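Local coordinates for protein polyprenyl synthetase (Nonlabens dokdonensis, PDB 6KD7) that probably catalyses magnesium-dependent prenyl transfer that lengthens isoprenoid diphosphates, acting as a geranylgeranyl pyrophosphate synthase, at residues D209-A214 against G282-T287; D228-K233 against L257-M262; K252-L257 against K271-V276. One frame throughout, in Å; residues are numbered along the deposited sequence. Where two conformers were deposited one is given.

Contact 1: residues D209-A214 against G282-T287; sequences DDYLDA and GGAKAT
Tyr211 sets its CB and the near edge of its ring against the methyl of Thr287, with CB 3.9 Å from Thr287 CG2 and Tyr211 CD2 4.1 Å from that same carbon. The ring meets the second helix by its rim: Thr287 CG2 and Ala284 O both lie at the edge, close to the ring plane. Further along, Tyr211 CE2 stands 4.0 Å from Ala284 O and 4.3 Å from Ala284 CB. Tyr211 reaches this position with CG anti to the backbone N (chi1 179°). The methyl is available because the hydroxyl of Thr287 is turned back to its own helix, where OG1 donates to Gly283 O at 2.9 Å. Gly283 O also accepts from Thr287 N at 3.0 Å, and the two donors arrive from opposite faces of the carbonyl plane. Beyond the segments, Tyr211 also touches Leu288 and Ile291 of helix 283-303, while Thr287 touches Tyr236 and Leu237. Asp209, Asp210 and Asp213 form the DDxxD pattern of the second aspartate-rich motif known in this family; here Asp209 and Asp213 bridge to Lys223. The Tyr211 side chain, about 12 Å from a bound magnesium ion, belongs to the helix-packing face. With a methyl, an aromatic edge and the CB and carbonyl O of Ala284 as its parts, the contact rests on van der Waals packing, and the threonine hydroxyl is satisfied inside its own helix.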
loop_
_atom_site.group_PDB
_atom_site.type_symbol
_atom_site.label_atom_id
_atom_site.label_comp_id
_atom_site.label_asym_id
_atom_site.label_seq_id
_atom_site.Cartn_x
_atom_site.Cartn_y
_atom_site.Cartn_z
ATOM N N ASP A 209 21.870 17.158 -24.836
ATOM C CA ASP A 209 21.352 16.128 -23.911
ATOM C C ASP A 209 19.944 15.697 -24.401
ATOM O O ASP A 209 19.679 14.502 -24.493
ATOM C CB ASP A 209 21.456 16.651 -22.485
ATOM C CG ASP A 209 20.761 15.719 -21.514
ATOM O OD1 ASP A 209 19.516 15.849 -21.353
ATOM O OD2 ASP A 209 21.449 14.830 -20.962
ATOM N N ASP A 210 19.088 16.622 -24.831
ATOM C CA ASP A 210 17.750 16.274 -25.348
ATOM C C ASP A 210 17.938 15.311 -26.524
ATOM O O ASP A 210 17.171 14.377 -26.628
ATOM C CB ASP A 210 16.970 17.515 -25.777
ATOM C CG ASP A 210 16.433 18.370 -24.644
ATOM O OD1 ASP A 210 16.671 18.009 -23.457
ATOM O OD2 ASP A 210 15.741 19.357 -24.962
ATOM N N TYR A 211 18.912 15.571 -27.401
ATOM C CA TYR A 211 19.117 14.808 -28.648
ATOM C C TYR A 211 19.594 13.399 -28.306
ATOM O O TYR A 211 19.083 12.408 -28.867
ATOM C CB TYR A 211 20.119 15.507 -29.575
ATOM C CG TYR A 211 20.357 14.743 -30.850
ATOM C CD1 TYR A 211 21.315 13.749 -30.913
ATOM C CD2 TYR A 211 19.540 14.951 -31.944
ATOM C CE1 TYR A 211 21.490 13.011 -32.066
ATOM C CE2 TYR A 211 19.700 14.227 -33.109
ATOM C CZ TYR A 211 20.682 13.259 -33.160
ATOM O OH TYR A 211 20.819 12.554 -34.307
ATOM N N LEU A 212 20.573 13.312 -27.425
ATOM C CA LEU A 212 21.268 12.052 -27.094
ATOM C C LEU A 212 20.361 11.193 -26.209
ATOM O O LEU A 212 20.578 9.981 -26.163
ATOM C CB LEU A 212 22.617 12.340 -26.415
ATOM C CG LEU A 212 23.718 12.920 -27.325
ATOM C CD1 LEU A 212 24.991 13.187 -26.534
ATOM C CD2 LEU A 212 24.034 12.009 -28.517
ATOM N N ASP A 213 19.413 11.785 -25.496
ATOM C CA ASP A 213 18.470 10.979 -24.676
ATOM C C ASP A 213 17.742 9.994 -25.617
ATOM O O ASP A 213 17.631 8.867 -25.249
ATOM C CB ASP A 213 17.487 11.866 -23.911
ATOM C CG ASP A 213 16.638 11.086 -22.924
ATOM O OD1 ASP A 213 15.595 10.539 -23.332
ATOM O OD2 ASP A 213 17.092 10.938 -21.812
ATOM N N ALA A 214 17.304 10.435 -26.788
ATOM C CA ALA A 214 16.636 9.606 -27.809
ATOM C C ALA A 214 17.661 8.818 -28.636
ATOM O O ALA A 214 17.445 7.613 -28.824
ATOM C CB ALA A 214 15.816 10.479 -28.706
ATOM N N GLY A 282 11.474 15.810 -39.273
ATOM C CA GLY A 282 12.408 16.956 -39.324
ATOM C C GLY A 282 12.821 17.451 -37.944
ATOM O O GLY A 282 13.682 18.336 -37.878
ATOM N N GLY A 283 12.238 16.890 -36.879
ATOM C CA GLY A 283 12.499 17.280 -35.485
ATOM C C GLY A 283 13.937 17.007 -35.083
ATOM O O GLY A 283 14.523 17.870 -34.403
ATOM N N ALA A 284 14.481 15.849 -35.444
ATOM C CA ALA A 284 15.872 15.473 -35.105
ATOM C C ALA A 284 16.845 16.475 -35.756
ATOM O O ALA A 284 17.689 17.047 -35.061
ATOM C CB ALA A 284 16.148 14.074 -35.559
ATOM N N LYS A 285 16.665 16.731 -37.046
ATOM C CA LYS A 285 17.539 17.689 -37.763
ATOM C C LYS A 285 17.380 19.083 -37.152
ATOM O O LYS A 285 18.390 19.747 -36.978
ATOM C CB LYS A 285 17.178 17.734 -39.249
ATOM C CG LYS A 285 17.757 18.916 -40.010
ATOM C CD LYS A 285 17.349 18.982 -41.458
ATOM C CE LYS A 285 17.789 20.259 -42.145
ATOM N NZ LYS A 285 17.705 20.150 -43.621
ATOM N N ALA A 286 16.156 19.478 -36.807
ATOM C CA ALA A 286 15.909 20.830 -36.275
ATOM C C ALA A 286 16.618 20.964 -34.918
ATOM O O ALA A 286 17.078 22.084 -34.617
ATOM C CB ALA A 286 14.436 21.145 -36.190
ATOM N N THR A 287 16.782 19.851 -34.203
ATOM C CA THR A 287 17.461 19.805 -32.895
ATOM C C THR A 287 18.970 19.951 -33.119
ATOM O O THR A 287 19.590 20.789 -32.454
ATOM C CB THR A 287 17.068 18.560 -32.086
ATOM O OG1 THR A 287 15.668 18.672 -31.820
ATOM C CG2 THR A 287 17.835 18.472 -30.789
#

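Contact 2: residues D228-K233 against L257-M262; sequences DIRENK and LHFENM
A Schellman motif ends helix 227-230, and its Asn232 joins with Arg230 in meeting the loop at Leu257 and Phe259. Asn232 has positive phi (55°); Lys233 N bonds back to Asp228 O and Asn232 N to Ile229 O. Asn232 then gives ND2 to Leu257 O at 3.0 Å, nearly straight at 162°; the donor sits above the carbonyl plane although the oxygen lies in the amide's own plane. Lys270 donates to OD1 of the same amide. Arg230 packs CG 3.5 Å from Phe259 CB, and a bend at chi3 (67°) brings NH1 over the ring centre, 3.4 Å above its plane. Arg230 CZ is 4.6 Å from the Phe259 centroid, with the guanidinium steeply inclined to the ring; NE is bridged to Glu224 and NH2 to Glu231. Water 1 links the backbones, donating to Arg230 O at 2.8 Å and accepting from Phe259 N at 2.9 Å; water 2 donates to Arg230 O and, weakly, to Leu257 O. Glu92 of the second subunit accepts from His258 N and Asn261 ND2. This Schellman C-cap, asparagine–carbonyl bond and face-on cation-pi pair join helix 227-230 to the loop before helix 264-281 in the mainly helical prenyl synthase fold.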
loop_
_atom_site.group_PDB
_atom_site.type_symbol
_atom_site.label_atom_id
_atom_site.label_comp_id
_atom_site.label_asym_id
_atom_site.label_seq_id
_atom_site.Cartn_x
_atom_site.Cartn_y
_atom_site.Cartn_z
ATOM N N ASP A 228 13.251 10.225 -21.915
ATOM C CA ASP A 228 12.359 11.365 -22.152
ATOM C C ASP A 228 11.090 10.854 -22.866
ATOM O O ASP A 228 9.976 11.331 -22.536
ATOM C CB ASP A 228 13.085 12.448 -22.936
ATOM C CG ASP A 228 14.161 13.186 -22.161
ATOM O OD1 ASP A 228 14.130 13.089 -20.930
ATOM O OD2 ASP A 228 14.989 13.865 -22.830
ATOM N N ILE A 229 11.244 9.952 -23.826
ATOM C CA ILE A 229 10.099 9.379 -24.572
ATOM C C ILE A 229 9.198 8.595 -23.597
ATOM O O ILE A 229 7.988 8.912 -23.506
ATOM C CB ILE A 229 10.561 8.514 -25.740
ATOM C CG1 ILE A 229 11.194 9.370 -26.842
ATOM C CG2 ILE A 229 9.339 7.770 -26.262
ATOM C CD1 ILE A 229 11.991 8.592 -27.880
ATOM N N ARG A 230 9.777 7.672 -22.849
ATOM C CA ARG A 230 9.026 6.851 -21.889
ATOM C C ARG A 230 8.231 7.744 -20.930
ATOM O O ARG A 230 7.073 7.380 -20.581
ATOM C CB ARG A 230 9.978 5.953 -21.126
ATOM C CG ARG A 230 9.265 5.159 -20.045
ATOM C CD ARG A 230 10.159 4.081 -19.463
ATOM N NE ARG A 230 11.238 4.716 -18.744
ATOM C CZ ARG A 230 11.097 5.398 -17.614
ATOM N NH1 ARG A 230 9.915 5.531 -17.015
ATOM N NH2 ARG A 230 12.166 5.956 -17.081
ATOM N N GLU A 231 8.803 8.867 -20.499
ATOM C CA GLU A 231 8.182 9.728 -19.459
ATOM C C GLU A 231 7.376 10.839 -20.119
ATOM O O GLU A 231 6.860 11.691 -19.424
ATOM C CB GLU A 231 9.255 10.298 -18.547
ATOM C CG GLU A 231 9.926 9.234 -17.701
ATOM C CD GLU A 231 10.872 9.779 -16.632
ATOM O OE1 GLU A 231 11.339 10.933 -16.778
ATOM O OE2 GLU A 231 11.155 9.042 -15.658
ATOM N N ASN A 232 7.267 10.820 -21.439
ATOM C CA ASN A 232 6.503 11.837 -22.186
ATOM C C ASN A 232 7.014 13.238 -21.837
ATOM O O ASN A 232 6.179 14.144 -21.818
ATOM C CB ASN A 232 4.989 11.692 -21.935
ATOM C CG ASN A 232 4.511 10.299 -22.277
ATOM O OD1 ASN A 232 4.801 9.782 -23.369
ATOM N ND2 ASN A 232 3.851 9.662 -21.328
ATOM N N LYS A 233 8.330 13.434 -21.688
ATOM C CA LYS A 233 8.890 14.797 -21.466
ATOM C C LYS A 233 8.863 15.528 -22.797
ATOM O O LYS A 233 9.359 14.985 -23.805
ATOM C CB LYS A 233 10.309 14.760 -20.916
ATOM C CG LYS A 233 10.394 14.296 -19.477
ATOM C CD LYS A 233 10.967 15.314 -18.504
ATOM C CE LYS A 233 11.792 14.644 -17.417
ATOM N NZ LYS A 233 10.951 13.888 -16.449
ATOM N N LEU A 257 0.287 7.841 -23.790
ATOM C CA LEU A 257 0.415 6.572 -23.041
ATOM C C LEU A 257 1.421 6.742 -21.908
ATOM O O LEU A 257 2.583 7.077 -22.189
ATOM C CB LEU A 257 0.855 5.437 -23.968
ATOM C CG LEU A 257 0.012 5.252 -25.215
ATOM C CD1 LEU A 257 0.538 4.095 -26.006
ATOM C CD2 LEU A 257 -1.461 5.051 -24.866
ATOM N N HIS A 258 0.972 6.561 -20.659
ATOM C CA HIS A 258 1.841 6.425 -19.458
ATOM C C HIS A 258 2.572 5.104 -19.570
ATOM O O HIS A 258 1.980 4.129 -20.104
ATOM C CB HIS A 258 1.106 6.477 -18.101
ATOM C CG HIS A 258 1.967 6.838 -16.927
ATOM N ND1 HIS A 258 2.790 5.943 -16.291
ATOM C CD2 HIS A 258 2.117 8.007 -16.263
ATOM C CE1 HIS A 258 3.385 6.536 -15.283
ATOM N NE2 HIS A 258 3.013 7.791 -15.259
ATOM N N PHE A 259 3.820 5.093 -19.115
ATOM C CA PHE A 259 4.650 3.862 -19.109
ATOM C C PHE A 259 4.129 2.850 -18.063
ATOM O O PHE A 259 4.409 1.653 -18.185
ATOM C CB PHE A 259 6.129 4.201 -18.868
ATOM C CG PHE A 259 6.482 4.466 -17.431
ATOM C CD1 PHE A 259 6.281 5.718 -16.879
ATOM C CD2 PHE A 259 7.003 3.460 -16.635
ATOM C CE1 PHE A 259 6.601 5.976 -15.554
ATOM C CE2 PHE A 259 7.302 3.717 -15.303
ATOM C CZ PHE A 259 7.063 4.963 -14.756
ATOM N N GLU A 260 3.438 3.303 -17.033
ATOM C CA GLU A 260 2.827 2.379 -16.041
ATOM C C GLU A 260 1.666 1.573 -16.637
ATOM O O GLU A 260 1.374 0.555 -16.046
ATOM C CB GLU A 260 2.362 3.167 -14.832
ATOM C CG GLU A 260 3.542 3.602 -14.006
ATOM C CD GLU A 260 3.190 4.591 -12.916
ATOM O OE1 GLU A 260 4.137 5.135 -12.316
ATOM O OE2 GLU A 260 1.976 4.813 -12.678
ATOM N N ASN A 261 1.102 1.966 -17.790
ATOM C CA ASN A 261 0.000 1.253 -18.500
ATOM C C ASN A 261 0.576 0.359 -19.596
ATOM O O ASN A 261 -0.216 -0.188 -20.420
ATOM C CB ASN A 261 -1.049 2.268 -18.973
ATOM C CG ASN A 261 -1.646 2.971 -17.766
ATOM O OD1 ASN A 261 -1.804 2.320 -16.735
ATOM N ND2 ASN A 261 -1.952 4.267 -17.857
ATOM N N MET A 262 1.900 0.167 -19.603
ATOM C CA MET A 262 2.599 -0.500 -20.736
ATOM C C MET A 262 3.534 -1.590 -20.207
ATOM O O MET A 262 3.981 -1.493 -19.060
ATOM C CB MET A 262 3.386 0.524 -21.557
ATOM C CG MET A 262 2.526 1.689 -21.965
ATOM S SD MET A 262 3.425 2.984 -22.878
ATOM C CE MET A 262 3.687 2.095 -24.404
HETATM O O HOH W 1 4.799 7.869 -18.963
HETATM O O HOH W 2 5.645 5.738 -22.092
#

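Contact 3: residues K252-L257 against K271-V276; sequences KEWFAL and KETVKV
Trp254 starts its contact at CB, which lies 3.8 Å from Val274 CG2, and its CG follows at 3.9 Å from the same methyl. The indole then runs on to Thr273: NE1 comes within 3.6 Å of Thr273 CG2, and CZ2 of the six-membered ring stands 4.0 Å from Thr273 CB. That CB sits above one face of the indole, offset toward the rim, and the two side chains cross at about a right angle, whereas Trp254 and Val274 slide past each other in opposite directions. A chi1 of -82° sets CG beside the backbone N and anti to the carbonyl carbon, which carries the indole forward over the helix 264-281. Although NE1 lies near the methyl, its N-H is used elsewhere, in a hydrogen bond to Glu250 OE1 one turn earlier in its own helix. Thr273 behaves likewise, its OG1 being bonded to Glu269 O. The threonine therefore offers carbon to the indole while its polar end serves its own helix.

The two methyls of Val274 are divided between the aromatic residues. CG2 takes Trp254, and CG1, anti to the backbone N (chi1 170°), meets Phe255 CE1 at 3.9 Å, edge-on and in the plane of that ring. Phe255 follows Trp254 in the type I turn from Trp254 to Leu257, and its ring is stacked with that of Tyr238.

In the fold, the end of helix 248-254 and the turn after it lean on the middle of helix 264-281. Ile229 of helix 227-230 also packs on Val274, and Phe221 of the second subunit meets the indole of Trp254 edge-to-face, so the Trp254 side of this pair is part of the subunit interface.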
loop_
_atom_site.group_PDB
_atom_site.type_symbol
_atom_site.label_atom_id
_atom_site.label_comp_id
_atom_site.label_asym_id
_atom_site.label_seq_id
_atom_site.Cartn_x
_atom_site.Cartn_y
_atom_site.Cartn_z
ATOM N N LYS A 252 1.406 12.915 -30.612
ATOM C CA LYS A 252 0.617 13.281 -29.414
ATOM C C LYS A 252 -0.051 12.033 -28.830
ATOM O O LYS A 252 -0.146 11.961 -27.595
ATOM C CB LYS A 252 -0.364 14.391 -29.741
ATOM C CG LYS A 252 0.320 15.690 -30.130
ATOM C CD LYS A 252 -0.631 16.815 -30.389
ATOM C CE LYS A 252 0.032 17.941 -31.142
ATOM N NZ LYS A 252 -0.836 19.139 -31.124
ATOM N N GLU A 253 -0.385 11.042 -29.655
ATOM C CA GLU A 253 -1.097 9.839 -29.159
ATOM C C GLU A 253 -0.072 8.960 -28.470
ATOM O O GLU A 253 -0.374 8.467 -27.363
ATOM C CB GLU A 253 -1.904 9.163 -30.271
ATOM C CG GLU A 253 -3.283 9.810 -30.462
ATOM C CD GLU A 253 -3.958 9.488 -31.789
ATOM O OE1 GLU A 253 -5.056 10.051 -32.059
ATOM O OE2 GLU A 253 -3.381 8.675 -32.561
ATOM N N TRP A 254 1.134 8.831 -29.019
ATOM C CA TRP A 254 2.184 8.073 -28.295
ATOM C C TRP A 254 2.453 8.747 -26.949
ATOM O O TRP A 254 2.657 8.050 -25.971
ATOM C CB TRP A 254 3.451 7.991 -29.143
ATOM C CG TRP A 254 3.398 6.895 -30.160
ATOM C CD1 TRP A 254 3.269 7.037 -31.507
ATOM C CD2 TRP A 254 3.426 5.475 -29.904
ATOM N NE1 TRP A 254 3.262 5.807 -32.110
ATOM C CE2 TRP A 254 3.341 4.831 -31.155
ATOM C CE3 TRP A 254 3.490 4.685 -28.746
ATOM C CZ2 TRP A 254 3.360 3.443 -31.283
ATOM C CZ3 TRP A 254 3.506 3.310 -28.870
ATOM C CH2 TRP A 254 3.438 2.699 -30.126
ATOM N N PHE A 255 2.434 10.080 -26.910
ATOM C CA PHE A 255 2.834 10.867 -25.709
ATOM C C PHE A 255 1.680 10.890 -24.708
ATOM O O PHE A 255 1.863 11.461 -23.633
ATOM C CB PHE A 255 3.340 12.261 -26.097
ATOM C CG PHE A 255 4.847 12.321 -26.216
ATOM C CD1 PHE A 255 5.520 11.515 -27.131
ATOM C CD2 PHE A 255 5.608 13.117 -25.363
ATOM C CE1 PHE A 255 6.910 11.516 -27.200
ATOM C CE2 PHE A 255 6.997 13.108 -25.422
ATOM C CZ PHE A 255 7.650 12.306 -26.334
ATOM N N ALA A 256 0.538 10.283 -25.055
ATOM C CA ALA A 256 -0.622 10.128 -24.140
ATOM C C ALA A 256 -0.533 8.810 -23.365
ATOM O O ALA A 256 -1.251 8.696 -22.367
ATOM C CB ALA A 256 -1.923 10.220 -24.917
ATOM N N LEU A 257 0.287 7.841 -23.790
ATOM C CA LEU A 257 0.415 6.572 -23.041
ATOM C C LEU A 257 1.421 6.742 -21.908
ATOM O O LEU A 257 2.583 7.077 -22.189
ATOM C CB LEU A 257 0.855 5.437 -23.968
ATOM C CG LEU A 257 0.012 5.252 -25.215
ATOM C CD1 LEU A 257 0.538 4.095 -26.006
ATOM C CD2 LEU A 257 -1.461 5.051 -24.866
ATOM N N LYS A 271 9.493 3.670 -28.050
ATOM C CA LYS A 271 10.783 4.375 -28.248
ATOM C C LYS A 271 11.235 4.265 -29.706
ATOM O O LYS A 271 11.544 5.303 -30.282
ATOM C CB LYS A 271 11.842 3.790 -27.315
ATOM C CG LYS A 271 11.572 3.989 -25.834
ATOM C CD LYS A 271 12.659 3.440 -24.955
ATOM C CE LYS A 271 12.426 3.711 -23.489
ATOM N NZ LYS A 271 13.535 3.197 -22.665
ATOM N N GLU A 272 11.170 3.070 -30.295
ATOM C CA GLU A 272 11.599 2.888 -31.713
ATOM C C GLU A 272 10.683 3.698 -32.612
ATOM O O GLU A 272 11.187 4.444 -33.472
ATOM C CB GLU A 272 11.721 1.412 -32.104
ATOM C CG GLU A 272 12.909 0.717 -31.433
ATOM C CD GLU A 272 14.204 1.548 -31.308
ATOM O OE1 GLU A 272 14.597 2.255 -32.304
ATOM O OE2 GLU A 272 14.814 1.534 -30.196
ATOM N N THR A 273 9.379 3.674 -32.364
ATOM C CA THR A 273 8.417 4.342 -33.267
ATOM C C THR A 273 8.554 5.851 -33.139
ATOM O O THR A 273 8.547 6.559 -34.200
ATOM C CB THR A 273 6.975 3.920 -32.966
ATOM O OG1 THR A 273 6.934 2.496 -32.880
ATOM C CG2 THR A 273 6.034 4.441 -34.019
ATOM N N VAL A 274 8.635 6.353 -31.899
ATOM C CA VAL A 274 8.768 7.826 -31.699
ATOM C C VAL A 274 10.115 8.284 -32.280
ATOM O O VAL A 274 10.134 9.304 -32.979
ATOM C CB VAL A 274 8.601 8.212 -30.227
ATOM C CG1 VAL A 274 8.969 9.673 -29.995
ATOM C CG2 VAL A 274 7.182 7.929 -29.776
ATOM N N LYS A 275 11.202 7.547 -32.039
ATOM C CA LYS A 275 12.527 7.879 -32.656
ATOM C C LYS A 275 12.338 8.029 -34.168
ATOM O O LYS A 275 12.727 9.101 -34.727
ATOM C CB LYS A 275 13.595 6.869 -32.252
ATOM C CG LYS A 275 14.109 7.100 -30.838
ATOM C CD LYS A 275 14.912 5.967 -30.261
ATOM C CE LYS A 275 16.145 5.688 -31.090
ATOM N NZ LYS A 275 17.170 5.032 -30.255
ATOM N N VAL A 276 11.612 7.105 -34.803
ATOM C CA VAL A 276 11.424 7.192 -36.280
ATOM C C VAL A 276 10.631 8.451 -36.608
ATOM O O VAL A 276 11.008 9.128 -37.593
ATOM C CB VAL A 276 10.781 5.916 -36.856
ATOM C CG1 VAL A 276 10.417 6.114 -38.321
ATOM C CG2 VAL A 276 11.692 4.703 -36.650
#

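Overall arrangement
Along the chain the segments run 209-214, 228-233, 252-257, 257-262, 271-276 and 282-287, so contact 1 closes a loop that encloses the other two, while contacts 2 and 3 interleave and share Leu257. The centres of contacts 2 and 3 lie about 9 Å apart; that of contact 1 is about 18 Å from contact 2 and 14 Å from contact 3. Asp213 OD1 lies 2.8 Å from Asp228 N, probably a hydrogen bond, and Lys275 NZ hydrogen-bonds Ala214 O at 3.0 Å. Together they connect the end of helix 188-215, which carries the DDxxD motif, through helices 227-230, 248-254, 264-281 and 283-303 to the subunit interface, which contacts 2 and 3 touch and contact 1 does not.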